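Local structure of Phospholipase/Carboxylesterase (Haliangium ochraceum, 4Q82) at residues Leu145-Ala148 / Val149-Glu153; Tyr269-Leu272 / Leu273-Ser276; Asp115-Ser118 / Asn119-Phe123; Val55-Leu58 / Asp59-Glu62. The protein probably hydrolyses carboxylic ester bonds, perhaps those of phospholipids, as a serine-type hydrolase with an alpha/beta fold. One frame throughout, in Å; residues are numbered along the deposited sequence.

How the interactions relate
All four contacts are local, made within one unbroken run of chain, and they fall into two touching pairs. Interactions 2 and 3 meet where Tyr269 packs on Trp117 and Arg121 and Leu273 on Phe123, so helix 268-273 and the approach to strand 124-128 share a partly buried, aromatic-rich zone. Interactions 1 and 4 meet where Phe147 touches Thr61, joining the end of helix 138-151 to the turn after strand 53-56, an outermost strand of the sheet. Interaction 4 is a surface contact built on threonine hydroxyls and water; interactions 1 and 2 are helix ends where a hydroxyl grips a backbone carbonyl; interaction 3 alone contains a cation-pi pair.

Interaction 1 of 4, residues Leu145-Ala148 / Val149-Glu153; sequences LAFA and VDTYE
The ring of Phe147 carries Thr151 OG1 over one face, offset toward the rim with CE1 3.2 Å from that oxygen, and the Tyr152 ring comes to it obliquely, Tyr152 CE1 lying 4.2 Å from Phe147 CE2. Tyr152 takes Thr151 CG2 over one of its own faces and Ala148 O at its edge, in plane. Thr151 CB also sits over the Phe147 face, a CH-pi contact. With OG1 beside its own backbone N (chi1 -58°), Thr151 folds back over the helix and gives its hydroxyl proton to Phe147 O, 2.7 Å from OG1. This is the C-terminal end of helix 138-151: Tyr152 is the first residue to leave helical angles, yet its N still reaches Ala148 O at 3.0 Å in a last i-to-i+4 bond. Thr151 N adds a second bond to Ala148 O from the same face of the carbonyl. Were Phe147 cut back to an alanine, the Thr151 methine and hydroxyl would probably lose their aromatic cover and a gap would open beside Tyr152. The inner side of the turn rests on the sheet, Ala148 against Leu82 and Leu126, while Tyr152 OH is hydrogen-bonded to Glu69.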
ATOM      1  N   LEU A 145      10.336  -3.992   1.785  1.00 26.52           N
ATOM      2  CA  LEU A 145      10.012  -3.521   3.130  1.00 27.39           C
ATOM      3  C   LEU A 145      11.239  -3.559   4.058  1.00 29.46           C
ATOM      4  O   LEU A 145      11.414  -2.668   4.893  1.00 29.82           O
ATOM      5  CB  LEU A 145       8.874  -4.343   3.737  1.00 27.69           C
ATOM      6  CG  LEU A 145       7.451  -4.064   3.247  1.00 27.40           C
ATOM      7  CD1 LEU A 145       6.471  -5.127   3.791  1.00 27.49           C
ATOM      8  CD2 LEU A 145       7.017  -2.675   3.649  1.00 26.74           C
ATOM      9  N   ALA A 146      12.089  -4.583   3.917  1.00 30.31           N
ATOM     10  CA  ALA A 146      13.306  -4.665   4.724  1.00 32.28           C
ATOM     11  C   ALA A 146      14.238  -3.506   4.391  1.00 32.73           C
ATOM     12  O   ALA A 146      14.785  -2.853   5.285  1.00 34.22           O
ATOM     13  CB  ALA A 146      14.016  -5.993   4.505  1.00 33.76           C
ATOM     14  N   PHE A 147      14.419  -3.259   3.097  1.00 31.36           N
ATOM     15  CA  PHE A 147      15.197  -2.115   2.643  1.00 31.01           C
ATOM     16  C   PHE A 147      14.664  -0.809   3.224  1.00 29.88           C
ATOM     17  O   PHE A 147      15.438   0.022   3.714  1.00 31.13           O
ATOM     18  CB  PHE A 147      15.200  -2.019   1.119  1.00 30.02           C
ATOM     19  CG  PHE A 147      15.548  -0.645   0.608  1.00 31.05           C
ATOM     20  CD1 PHE A 147      16.874  -0.271   0.444  1.00 33.02           C
ATOM     21  CD2 PHE A 147      14.547   0.275   0.301  1.00 29.48           C
ATOM     22  CE1 PHE A 147      17.197   0.985  -0.022  1.00 32.97           C
ATOM     23  CE2 PHE A 147      14.865   1.533  -0.167  1.00 29.32           C
ATOM     24  CZ  PHE A 147      16.193   1.892  -0.322  1.00 30.90           C
ATOM     25  N   ALA A 148      13.347  -0.632   3.172  1.00 28.52           N
ATOM     26  CA  ALA A 148      12.738   0.636   3.581  1.00 28.32           C
ATOM     27  C   ALA A 148      13.012   0.937   5.052  1.00 30.46           C
ATOM     28  O   ALA A 148      13.400   2.049   5.424  1.00 31.07           O
ATOM     29  CB  ALA A 148      11.213   0.611   3.309  1.00 25.59           C
ATOM     30  N   VAL A 149      12.813  -0.075   5.884  1.00 32.27           N
ATOM     31  CA  VAL A 149      12.983   0.064   7.316  1.00 34.98           C
ATOM     32  C   VAL A 149      14.461   0.267   7.666  1.00 37.22           C
ATOM     33  O   VAL A 149      14.787   0.987   8.607  1.00 38.85           O
ATOM     34  CB  VAL A 149      12.409  -1.166   8.050  1.00 36.21           C
ATOM     35  CG1 VAL A 149      12.770  -1.150   9.515  1.00 39.43           C
ATOM     36  CG2 VAL A 149      10.902  -1.199   7.891  1.00 34.55           C
ATOM     37  N   ASP A 150      15.355  -0.355   6.908  0.59 37.66           N
ATOM     38  CA  ASP A 150      16.784  -0.204   7.179  0.59 39.94           C
ATOM     39  C   ASP A 150      17.287   1.173   6.758  0.59 39.86           C
ATOM     40  O   ASP A 150      18.261   1.684   7.311  0.59 41.79           O
ATOM     41  CB  ASP A 150      17.592  -1.293   6.466  0.59 41.16           C
ATOM     42  CG  ASP A 150      19.071  -1.256   6.824  0.59 44.20           C
ATOM     43  OD1 ASP A 150      19.396  -0.998   8.003  0.59 45.84           O
ATOM     44  OD2 ASP A 150      19.907  -1.481   5.923  0.59 45.01           O
ATOM     45  N   THR A 151      16.612   1.775   5.784  1.00 37.51           N
ATOM     46  CA  THR A 151      17.118   2.989   5.123  1.00 36.96           C
ATOM     47  C   THR A 151      16.551   4.317   5.637  1.00 35.54           C
ATOM     48  O   THR A 151      17.260   5.324   5.669  1.00 36.91           O
ATOM     49  CB  THR A 151      16.850   2.920   3.607  1.00 35.84           C
ATOM     50  OG1 THR A 151      17.471   1.747   3.072  1.00 36.57           O
ATOM     51  CG2 THR A 151      17.388   4.153   2.886  1.00 36.28           C
ATOM     52  N   TYR A 152      15.287   4.316   6.046  1.00 33.49           N
ATOM     53  CA  TYR A 152      14.582   5.559   6.385  1.00 32.86           C
ATOM     54  C   TYR A 152      14.352   5.674   7.883  1.00 33.97           C
ATOM     55  O   TYR A 152      14.353   4.668   8.594  1.00 34.31           O
ATOM     56  CB  TYR A 152      13.252   5.631   5.604  1.00 30.47           C
ATOM     57  CG  TYR A 152      13.516   5.858   4.134  1.00 30.43           C
ATOM     58  CD1 TYR A 152      13.609   4.791   3.244  1.00 30.22           C
ATOM     59  CD2 TYR A 152      13.744   7.135   3.645  1.00 30.78           C
ATOM     60  CE1 TYR A 152      13.887   5.008   1.903  1.00 29.93           C
ATOM     61  CE2 TYR A 152      14.033   7.358   2.313  1.00 30.62           C
ATOM     62  CZ  TYR A 152      14.108   6.294   1.445  1.00 30.16           C
ATOM     63  OH  TYR A 152      14.408   6.532   0.119  1.00 30.13           O
ATOM     64  N   GLU A 153      14.187   6.903   8.368  1.00 34.90           N
ATOM     65  CA  GLU A 153      13.925   7.132   9.783  1.00 37.26           C
ATOM     66  C   GLU A 153      12.445   6.933  10.066  1.00 35.15           C
ATOM     67  O   GLU A 153      11.679   7.890  10.136  1.00 33.76           O
ATOM     68  CB  GLU A 153      14.366   8.530  10.198  1.00 40.80           C
ATOM     69  CG  GLU A 153      15.849   8.756  10.012  1.00 45.19           C
ATOM     70  CD  GLU A 153      16.296  10.109  10.533  1.00 49.22           C
ATOM     71  OE1 GLU A 153      15.565  10.697  11.363  1.00 49.78           O
ATOM     72  OE2 GLU A 153      17.372  10.580  10.105  1.00 51.55           O
TER

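Interaction 2 of 4, residues Tyr269-Leu272 / Leu273-Ser276; sequences YAWL and LSQS
Gln275 folds back across one face of Trp271, bent at chi2 (-62°), and lays its amide nitrogen over the indole: Gln275 NE2 is 3.5 Å from Trp271 NE1, displaced toward the rim. The amide and ring planes are 41° apart, so this is an oblique approach and not a flat stack. NE2 also has a hydrogen bond to Asp242, which probably fixes the rotation of the amide. The tight part of the contact is here, along the buried flank: Gln275 CB and CG press on the backbone carbonyls of Leu272 and Trp271, and Gln275 N bonds to Leu272 O at 2.8 Å. The exposed side is looser. Ser274 N makes weak bonds to both Ala270 O and Trp271 O, and the firmer hold comes from its hydroxyl, which donates to Trp271 O with OG 2.6 Å away. One turn back, Leu273 N makes a nearly straight bond to Tyr269 O (169°), the regular i-to-i+4 pattern of the helix. Helix 268-273 lies against the central sheet, with Leu272 on Met83, Tyr160 and Val188 of three strands, Trp271 edge-to-face with Trp211, and Leu273 on Pro81.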
ATOM      1  N   TYR A 269      -6.436   6.959   5.483  1.00 14.15           N
ATOM      2  CA  TYR A 269      -5.231   7.463   6.161  1.00 15.10           C
ATOM      3  C   TYR A 269      -5.432   7.537   7.683  1.00 16.41           C
ATOM      4  O   TYR A 269      -4.570   7.105   8.460  1.00 16.51           O
ATOM      5  CB  TYR A 269      -4.820   8.825   5.569  1.00 15.17           C
ATOM      6  CG  TYR A 269      -4.725   8.681   4.058  1.00 15.11           C
ATOM      7  CD1 TYR A 269      -3.809   7.807   3.494  1.00 15.10           C
ATOM      8  CD2 TYR A 269      -5.580   9.389   3.197  1.00 14.98           C
ATOM      9  CE1 TYR A 269      -3.733   7.600   2.094  1.00 14.88           C
ATOM     10  CE2 TYR A 269      -5.483   9.214   1.787  1.00 14.36           C
ATOM     11  CZ  TYR A 269      -4.559   8.314   1.262  1.00 13.94           C
ATOM     12  OH  TYR A 269      -4.474   8.113  -0.110  1.00 13.70           O
ATOM     13  N   ALA A 270      -6.564   8.065   8.112  1.00 16.49           N
ATOM     14  CA  ALA A 270      -6.871   8.090   9.526  1.00 19.38           C
ATOM     15  C   ALA A 270      -6.941   6.655  10.074  1.00 19.03           C
ATOM     16  O   ALA A 270      -6.447   6.382  11.171  1.00 20.37           O
ATOM     17  CB  ALA A 270      -8.183   8.842   9.775  1.00 19.68           C
ATOM     18  N   TRP A 271      -7.530   5.749   9.296  1.00 17.40           N
ATOM     19  CA  TRP A 271      -7.667   4.357   9.726  1.00 18.09           C
ATOM     20  C   TRP A 271      -6.288   3.706   9.883  1.00 17.97           C
ATOM     21  O   TRP A 271      -6.015   3.064  10.905  1.00 19.82           O
ATOM     22  CB  TRP A 271      -8.533   3.544   8.740  1.00 15.95           C
ATOM     23  CG  TRP A 271      -8.720   2.108   9.194  1.00 17.50           C
ATOM     24  CD1 TRP A 271      -9.612   1.638  10.133  1.00 19.14           C
ATOM     25  CD2 TRP A 271      -7.964   0.970   8.756  1.00 17.43           C
ATOM     26  NE1 TRP A 271      -9.461   0.263  10.284  1.00 19.33           N
ATOM     27  CE2 TRP A 271      -8.456  -0.163   9.453  1.00 18.34           C
ATOM     28  CE3 TRP A 271      -6.922   0.796   7.830  1.00 16.20           C
ATOM     29  CZ2 TRP A 271      -7.945  -1.457   9.243  1.00 18.34           C
ATOM     30  CZ3 TRP A 271      -6.416  -0.490   7.629  1.00 15.71           C
ATOM     31  CH2 TRP A 271      -6.932  -1.595   8.331  1.00 17.45           C
ATOM     32  N   LEU A 272      -5.419   3.862   8.882  1.00 16.18           N
ATOM     33  CA  LEU A 272      -4.057   3.331   9.005  1.00 16.70           C
ATOM     34  C   LEU A 272      -3.393   3.835  10.276  1.00 18.35           C
ATOM     35  O   LEU A 272      -2.899   3.058  11.095  1.00 19.64           O
ATOM     36  CB  LEU A 272      -3.203   3.712   7.786  1.00 15.83           C
ATOM     37  CG  LEU A 272      -3.480   2.893   6.513  1.00 14.83           C
ATOM     38  CD1 LEU A 272      -2.669   3.473   5.325  1.00 13.65           C
ATOM     39  CD2 LEU A 272      -3.103   1.440   6.704  1.00 15.96           C
ATOM     40  N   LEU A 273      -3.415   5.146  10.456  1.00 17.90           N
ATOM     41  CA  LEU A 273      -2.728   5.748  11.602  1.00 21.45           C
ATOM     42  C   LEU A 273      -3.326   5.307  12.942  1.00 22.95           C
ATOM     43  O   LEU A 273      -2.670   5.399  13.980  1.00 23.50           O
ATOM     44  CB  LEU A 273      -2.752   7.278  11.476  1.00 21.69           C
ATOM     45  CG  LEU A 273      -1.803   7.800  10.379  1.00 22.34           C
ATOM     46  CD1 LEU A 273      -2.124   9.230  10.013  1.00 21.95           C
ATOM     47  CD2 LEU A 273      -0.343   7.685  10.814  1.00 24.52           C
ATOM     48  N   SER A 274      -4.558   4.813  12.929  1.00 23.48           N
ATOM     49  CA  SER A 274      -5.131   4.285  14.166  1.00 25.10           C
ATOM     50  C   SER A 274      -4.575   2.882  14.499  1.00 25.07           C
ATOM     51  O   SER A 274      -4.793   2.362  15.594  1.00 24.76           O
ATOM     52  CB  SER A 274      -6.658   4.248  14.079  1.00 24.77           C
ATOM     53  OG  SER A 274      -7.094   3.154  13.297  1.00 24.95           O
ATOM     54  N   GLN A 275      -3.846   2.280  13.563  1.00 22.98           N
ATOM     55  CA  GLN A 275      -3.264   0.950  13.775  1.00 24.31           C
ATOM     56  C   GLN A 275      -1.791   1.028  14.106  1.00 26.57           C
ATOM     57  O   GLN A 275      -1.082   1.860  13.550  1.00 26.30           O
ATOM     58  CB  GLN A 275      -3.449   0.081  12.515  1.00 22.01           C
ATOM     59  CG  GLN A 275      -4.871   0.118  11.969  1.00 21.24           C
ATOM     60  CD  GLN A 275      -5.880  -0.420  12.962  1.00 24.81           C
ATOM     61  OE1 GLN A 275      -5.559  -1.279  13.766  1.00 24.96           O
ATOM     62  NE2 GLN A 275      -7.109   0.075  12.895  1.00 26.60           N
ATOM     63  N   SER A 276      -1.314   0.146  14.982  1.00 28.83           N
ATOM     64  CA  SER A 276       0.106   0.078  15.263  1.00 31.40           C
ATOM     65  C   SER A 276       0.454  -1.257  15.898  1.00 34.20           C
ATOM     66  O   SER A 276      -0.416  -1.921  16.459  1.00 35.51           O
ATOM     67  CB  SER A 276       0.536   1.222  16.192  1.00 34.07           C
ATOM     68  OG  SER A 276      -0.036   1.055  17.469  1.00 35.85           O
TER

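Interaction 3 of 4, residues Asp115-Ser118 / Asn119-Phe123; sequences DEWS and NERPF
With CG anti to the backbone N (chi1 -177°), the Trp117 indole turns one face to Arg121, whose chain, extended from CG to NE, crosses it. The two meet round a type I beta turn, Ser118 to Arg121, in the loop that leads from helix 107-113 to strand 124-128 of the alpha/beta fold. Arg121 CD sits over the five-membered ring, 3.9 Å from its centroid, in a CH-pi contact; farther out the guanidinium makes a cation-pi pair with the six-membered ring. The guanidinium does not lie flat there. Its plane stands 84° to the indole, and NH1 comes down over the face, 3.3 Å from Trp117 CE3. At the CZ2 corner of the indole, Phe123 CD2 approaches obliquely. The turn is closed by Arg121 N to Ser118 O, 3.1 Å, with the donor well above the carbonyl plane, and Ser118 OG accepts from Glu120 N (156°). Trp117 also meets Tyr269 and Tyr70 edge-to-face and rests on Met83. Putting a leucine at Trp117 removes the cation-pi pair and is likely to leave the guanidinium less firmly placed, with a gap beside Tyr70 and Tyr269. On the outer side, Asn119 ties the turn to the N-terminal part of the chain through Arg52, Asp46 and Arg47, and a water donates to both Trp117 O and Asn119 OD1. At the indole edge, in the ring plane, another water accepts from Trp117 NE1 at 2.9 Å; Phe123 O lies 2.7 Å from that water oxygen, which cannot serve every acceptor around it.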
ATOM      1  N   ASP A 115       0.626  17.696  -6.147  1.00 20.21           N
ATOM      2  CA  ASP A 115       0.415  18.569  -4.980  1.00 23.09           C
ATOM      3  C   ASP A 115      -0.993  18.443  -4.391  1.00 22.39           C
ATOM      4  O   ASP A 115      -1.532  19.417  -3.851  1.00 22.36           O
ATOM      5  CB  ASP A 115       0.699  20.033  -5.338  1.00 25.38           C
ATOM      6  CG  ASP A 115       2.132  20.256  -5.726  1.00 26.74           C
ATOM      7  OD1 ASP A 115       3.012  19.509  -5.229  1.00 26.08           O
ATOM      8  OD2 ASP A 115       2.391  21.187  -6.511  1.00 29.04           O
ATOM      9  N   GLU A 116      -1.568  17.241  -4.479  1.00 20.86           N
ATOM     10  CA  GLU A 116      -2.900  16.966  -3.958  1.00 21.96           C
ATOM     11  C   GLU A 116      -2.832  16.039  -2.742  1.00 21.75           C
ATOM     12  O   GLU A 116      -3.838  15.471  -2.325  1.00 22.78           O
ATOM     13  CB  GLU A 116      -3.795  16.344  -5.056  1.00 21.83           C
ATOM     14  CG  GLU A 116      -3.995  17.274  -6.264  1.00 24.48           C
ATOM     15  CD  GLU A 116      -4.702  16.586  -7.440  1.00 26.74           C
ATOM     16  OE1 GLU A 116      -4.965  15.376  -7.356  1.00 26.36           O
ATOM     17  OE2 GLU A 116      -5.019  17.257  -8.444  1.00 28.86           O
ATOM     18  N   TRP A 117      -1.641  15.898  -2.182  1.00 20.59           N
ATOM     19  CA  TRP A 117      -1.414  15.066  -0.996  1.00 19.62           C
ATOM     20  C   TRP A 117      -1.189  15.972   0.213  1.00 19.82           C
ATOM     21  O   TRP A 117      -0.156  16.637   0.305  1.00 19.50           O
ATOM     22  CB  TRP A 117      -0.208  14.156  -1.250  1.00 18.62           C
ATOM     23  CG  TRP A 117       0.138  13.175  -0.163  1.00 18.89           C
ATOM     24  CD1 TRP A 117       1.026  13.367   0.879  1.00 19.61           C
ATOM     25  CD2 TRP A 117      -0.353  11.835  -0.036  1.00 17.41           C
ATOM     26  NE1 TRP A 117       1.111  12.211   1.632  1.00 19.25           N
ATOM     27  CE2 TRP A 117       0.265  11.267   1.098  1.00 17.59           C
ATOM     28  CE3 TRP A 117      -1.265  11.054  -0.781  1.00 16.13           C
ATOM     29  CZ2 TRP A 117       0.003   9.961   1.512  1.00 17.54           C
ATOM     30  CZ3 TRP A 117      -1.526   9.754  -0.367  1.00 16.06           C
ATOM     31  CH2 TRP A 117      -0.887   9.217   0.771  1.00 16.41           C
ATOM     32  N   SER A 118      -2.162  16.034   1.121  1.00 19.48           N
ATOM     33  CA  SER A 118      -2.080  16.970   2.249  1.00 21.27           C
ATOM     34  C   SER A 118      -0.761  16.903   3.027  1.00 20.53           C
ATOM     35  O   SER A 118      -0.273  15.825   3.336  1.00 18.91           O
ATOM     36  CB  SER A 118      -3.235  16.726   3.222  1.00 22.94           C
ATOM     37  OG  SER A 118      -3.060  17.518   4.375  1.00 25.66           O
ATOM     38  N   ASN A 119      -0.204  18.073   3.352  1.00 22.10           N
ATOM     39  CA  ASN A 119       0.966  18.171   4.206  1.00 23.46           C
ATOM     40  C   ASN A 119       0.727  17.670   5.635  1.00 25.06           C
ATOM     41  O   ASN A 119       1.685  17.391   6.357  1.00 25.65           O
ATOM     42  CB  ASN A 119       1.475  19.626   4.240  1.00 25.56           C
ATOM     43  CG  ASN A 119       2.243  19.994   2.978  1.00 25.82           C
ATOM     44  OD1 ASN A 119       2.526  19.122   2.134  1.00 24.11           O
ATOM     45  ND2 ASN A 119       2.621  21.271   2.854  1.00 27.08           N
ATOM     46  N   GLU A 120      -0.508  17.503   6.029  0.65 25.66           N
ATOM     47  CA  GLU A 120      -0.816  16.940   7.318  0.65 27.23           C
ATOM     48  C   GLU A 120      -0.506  15.442   7.422  0.65 25.33           C
ATOM     49  O   GLU A 120      -0.366  14.907   8.459  0.65 26.08           O
ATOM     50  CB  GLU A 120      -2.261  17.217   7.668  0.65 30.28           C
ATOM     51  CG  GLU A 120      -2.589  18.714   7.670  0.65 35.27           C
ATOM     52  CD  GLU A 120      -1.545  19.542   8.404  0.65 40.10           C
ATOM     53  OE1 GLU A 120      -1.417  19.321   9.627  0.65 42.75           O
ATOM     54  OE2 GLU A 120      -0.848  20.405   7.796  0.65 41.35           O
ATOM     55  N   ARG A 121      -0.413  14.803   6.288  1.00 22.42           N
ATOM     56  CA  ARG A 121      -0.130  13.372   6.283  1.00 20.66           C
ATOM     57  C   ARG A 121       1.316  13.082   6.674  1.00 20.85           C
ATOM     58  O   ARG A 121       2.249  13.591   6.038  1.00 21.79           O
ATOM     59  CB  ARG A 121      -0.465  12.783   4.915  1.00 18.34           C
ATOM     60  CG  ARG A 121      -1.983  12.858   4.691  1.00 19.58           C
ATOM     61  CD  ARG A 121      -2.416  12.413   3.267  1.00 16.95           C
ATOM     62  NE  ARG A 121      -3.856  12.653   3.121  1.00 16.99           N
ATOM     63  CZ  ARG A 121      -4.498  12.573   1.953  1.00 17.04           C
ATOM     64  NH1 ARG A 121      -3.813  12.286   0.848  1.00 15.98           N
ATOM     65  NH2 ARG A 121      -5.806  12.800   1.888  1.00 17.65           N
ATOM     66  N   PRO A 122       1.502  12.277   7.731  1.00 21.53           N
ATOM     67  CA  PRO A 122       2.833  12.147   8.348  1.00 22.73           C
ATOM     68  C   PRO A 122       3.706  11.032   7.777  1.00 22.07           C
ATOM     69  O   PRO A 122       4.837  10.870   8.269  1.00 23.06           O
ATOM     70  CB  PRO A 122       2.499  11.846   9.807  1.00 24.76           C
ATOM     71  CG  PRO A 122       1.231  11.037   9.708  1.00 23.57           C
ATOM     72  CD  PRO A 122       0.444  11.705   8.583  1.00 22.48           C
ATOM     73  N   PHE A 123       3.210  10.307   6.773  1.00 19.93           N
ATOM     74  CA  PHE A 123       3.913   9.141   6.221  1.00 19.45           C
ATOM     75  C   PHE A 123       5.127   9.471   5.362  1.00 19.00           C
ATOM     76  O   PHE A 123       5.062  10.341   4.491  1.00 19.37           O
ATOM     77  CB  PHE A 123       2.973   8.298   5.338  1.00 18.26           C
ATOM     78  CG  PHE A 123       1.583   8.108   5.889  1.00 17.94           C
ATOM     79  CD1 PHE A 123       1.288   7.039   6.727  1.00 16.40           C
ATOM     80  CD2 PHE A 123       0.549   8.965   5.509  1.00 17.28           C
ATOM     81  CE1 PHE A 123      -0.013   6.834   7.209  1.00 16.65           C
ATOM     82  CE2 PHE A 123      -0.738   8.783   5.965  1.00 16.64           C
ATOM     83  CZ  PHE A 123      -1.044   7.708   6.822  1.00 17.02           C
TER
HETATM   84  O   HOH W   1       2.637  11.538   4.040  1.00 17.83           O
HETATM   85  O   HOH W   2       0.844  19.133  -0.324  1.00 24.03           O
HETATM   86  O   HOH W   3       2.383  14.941   3.719  1.00 18.03           O

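Interaction 4 of 4, residues Val55-Leu58 / Asp59-Glu62; sequences VRAL and DTTE
Thr60 folds back on Ala57, its CB 3.4 Å from Ala57 O. There the side chain branches: OG1 turns to that same oxygen, 2.7 Å away, and donates its proton in the carbonyl plane, on a lone pair, while CG2 sits 3.5 Å from Ala57 O, with Ala57 CB farther from it at 4.1 Å. The hydroxyl gets there because chi1 of 70° places OG1 between the backbone N and the carbonyl carbon. Thr60 N donates to Ala57 O as well, at 3.0 Å and tilted 31° from the carbonyl plane, so one residue grips the oxygen with two bonds.

The N-H bond closes a type II beta turn from Ala57 to Thr60, in which Asp59 takes a positive phi of 76°. Leu58 and Asp59 form its corner, with Leu58 CG 3.9 Å from Asp59 OD1. The turn starts the connection between strands 53-56 and 67-70, which are antiparallel neighbours at one margin of the sheet. Past it, Thr61 comes back toward the strand: CG2 meets Arg56 CB at 4.2 Å, and OG1 is hydrogen-bonded to a water that also lies within hydrogen-bonding distance of Arg56 O, to which it can donate. Thr61 OG1 is bonded to Ala63 N too. Arg56 sends its charged end elsewhere, into a salt bridge with Glu69, and Thr61 packs on Phe147 of helix 138-151. Since apolar contact between the two halves is thin, the shape of this surface turn probably depends mainly on the paired bonds to Ala57 O, with the water linking strand end and returning chain.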
ATOM      1  N   VAL A  55      12.890  10.829  -7.319  1.00 26.54           N
ATOM      2  CA  VAL A  55      13.018   9.565  -8.039  1.00 26.34           C
ATOM      3  C   VAL A  55      14.271   8.845  -7.555  1.00 28.28           C
ATOM      4  O   VAL A  55      15.334   9.459  -7.357  1.00 30.64           O
ATOM      5  CB  VAL A  55      13.058   9.796  -9.574  1.00 30.24           C
ATOM      6  CG1 VAL A  55      14.404  10.374 -10.016  1.00 32.95           C
ATOM      7  CG2 VAL A  55      12.720   8.513 -10.333  1.00 29.23           C
ATOM      8  N   ARG A  56      14.148   7.544  -7.327  1.00 27.21           N
ATOM      9  CA  ARG A  56      15.276   6.741  -6.858  1.00 29.59           C
ATOM     10  C   ARG A  56      15.424   5.537  -7.771  1.00 30.14           C
ATOM     11  O   ARG A  56      14.918   4.453  -7.473  1.00 30.25           O
ATOM     12  CB  ARG A  56      15.075   6.301  -5.413  1.00 29.47           C
ATOM     13  CG  ARG A  56      14.889   7.454  -4.435  1.00 30.40           C
ATOM     14  CD  ARG A  56      16.216   8.183  -4.178  1.00 34.01           C
ATOM     15  NE  ARG A  56      16.003   9.279  -3.233  1.00 34.85           N
ATOM     16  CZ  ARG A  56      16.614  10.459  -3.287  1.00 36.89           C
ATOM     17  NH1 ARG A  56      17.506  10.713  -4.236  1.00 38.97           N
ATOM     18  NH2 ARG A  56      16.340  11.391  -2.378  1.00 37.15           N
ATOM     19  N   ALA A  57      16.106   5.740  -8.896  1.00 30.72           N
ATOM     20  CA  ALA A  57      16.175   4.728  -9.944  1.00 31.08           C
ATOM     21  C   ALA A  57      16.883   3.462  -9.478  1.00 31.93           C
ATOM     22  O   ALA A  57      17.724   3.490  -8.574  1.00 33.48           O
ATOM     23  CB  ALA A  57      16.868   5.287 -11.180  1.00 33.13           C
ATOM     24  N   LEU A  58      16.514   2.347 -10.093  1.00 31.01           N
ATOM     25  CA  LEU A  58      17.127   1.066  -9.804  1.00 32.22           C
ATOM     26  C   LEU A  58      18.646   1.165  -9.932  1.00 35.98           C
ATOM     27  O   LEU A  58      19.152   1.776 -10.877  1.00 35.39           O
ATOM     28  CB  LEU A  58      16.583   0.009 -10.747  1.00 31.67           C
ATOM     29  CG  LEU A  58      17.078  -1.414 -10.524  1.00 33.62           C
ATOM     30  CD1 LEU A  58      16.690  -1.854  -9.128  1.00 32.49           C
ATOM     31  CD2 LEU A  58      16.478  -2.326 -11.569  1.00 33.66           C
ATOM     32  N   ASP A  59      19.338   0.579  -8.956  1.00 39.26           N
ATOM     33  CA  ASP A  59      20.808   0.537  -8.860  1.00 44.57           C
ATOM     34  C   ASP A  59      21.431   1.857  -8.403  1.00 45.24           C
ATOM     35  O   ASP A  59      22.651   2.009  -8.445  1.00 48.06           O
ATOM     36  CB  ASP A  59      21.448   0.104 -10.191  1.00 48.84           C
ATOM     37  CG  ASP A  59      21.027  -1.305 -10.625  1.00 50.50           C
ATOM     38  OD1 ASP A  59      20.858  -2.192  -9.753  1.00 51.24           O
ATOM     39  OD2 ASP A  59      20.860  -1.521 -11.847  1.00 50.97           O
ATOM     40  N   THR A  60      20.614   2.805  -7.951  1.00 42.55           N
ATOM     41  CA  THR A  60      21.162   3.981  -7.276  1.00 42.87           C
ATOM     42  C   THR A  60      20.983   3.844  -5.771  1.00 42.45           C
ATOM     43  O   THR A  60      21.443   4.689  -5.008  1.00 43.17           O
ATOM     44  CB  THR A  60      20.510   5.297  -7.736  1.00 40.85           C
ATOM     45  OG1 THR A  60      19.155   5.363  -7.263  1.00 38.30           O
ATOM     46  CG2 THR A  60      20.535   5.403  -9.245  1.00 40.48           C
ATOM     47  N   THR A  61      20.302   2.780  -5.346  1.00 40.71           N
ATOM     48  CA  THR A  61      20.159   2.479  -3.922  1.00 40.77           C
ATOM     49  C   THR A  61      20.381   0.978  -3.696  1.00 41.95           C
ATOM     50  O   THR A  61      20.580   0.219  -4.645  1.00 38.95           O
ATOM     51  CB  THR A  61      18.756   2.888  -3.360  1.00 34.92           C
ATOM     52  OG1 THR A  61      17.773   1.939  -3.780  1.00 32.90           O
ATOM     53  CG2 THR A  61      18.335   4.293  -3.812  1.00 35.42           C
ATOM     54  N   GLU A  62      20.320   0.553  -2.437  1.00 42.92           N
ATOM     55  CA  GLU A  62      20.431  -0.865  -2.095  1.00 44.55           C
ATOM     56  C   GLU A  62      19.174  -1.664  -2.448  1.00 39.82           C
ATOM     57  O   GLU A  62      19.183  -2.891  -2.388  1.00 39.42           O
ATOM     58  CB  GLU A  62      20.722  -1.036  -0.602  1.00 48.83           C
ATOM     59  CG  GLU A  62      22.118  -0.584  -0.176  1.00 54.32           C
ATOM     60  CD  GLU A  62      23.200  -1.046  -1.139  1.00 58.98           C
ATOM     61  OE1 GLU A  62      23.354  -2.275  -1.341  1.00 60.07           O
ATOM     62  OE2 GLU A  62      23.901  -0.174  -1.698  1.00 61.27           O
TER
HETATM   63  O   HOH W   4      16.196   2.122  -6.084  1.00 27.56           O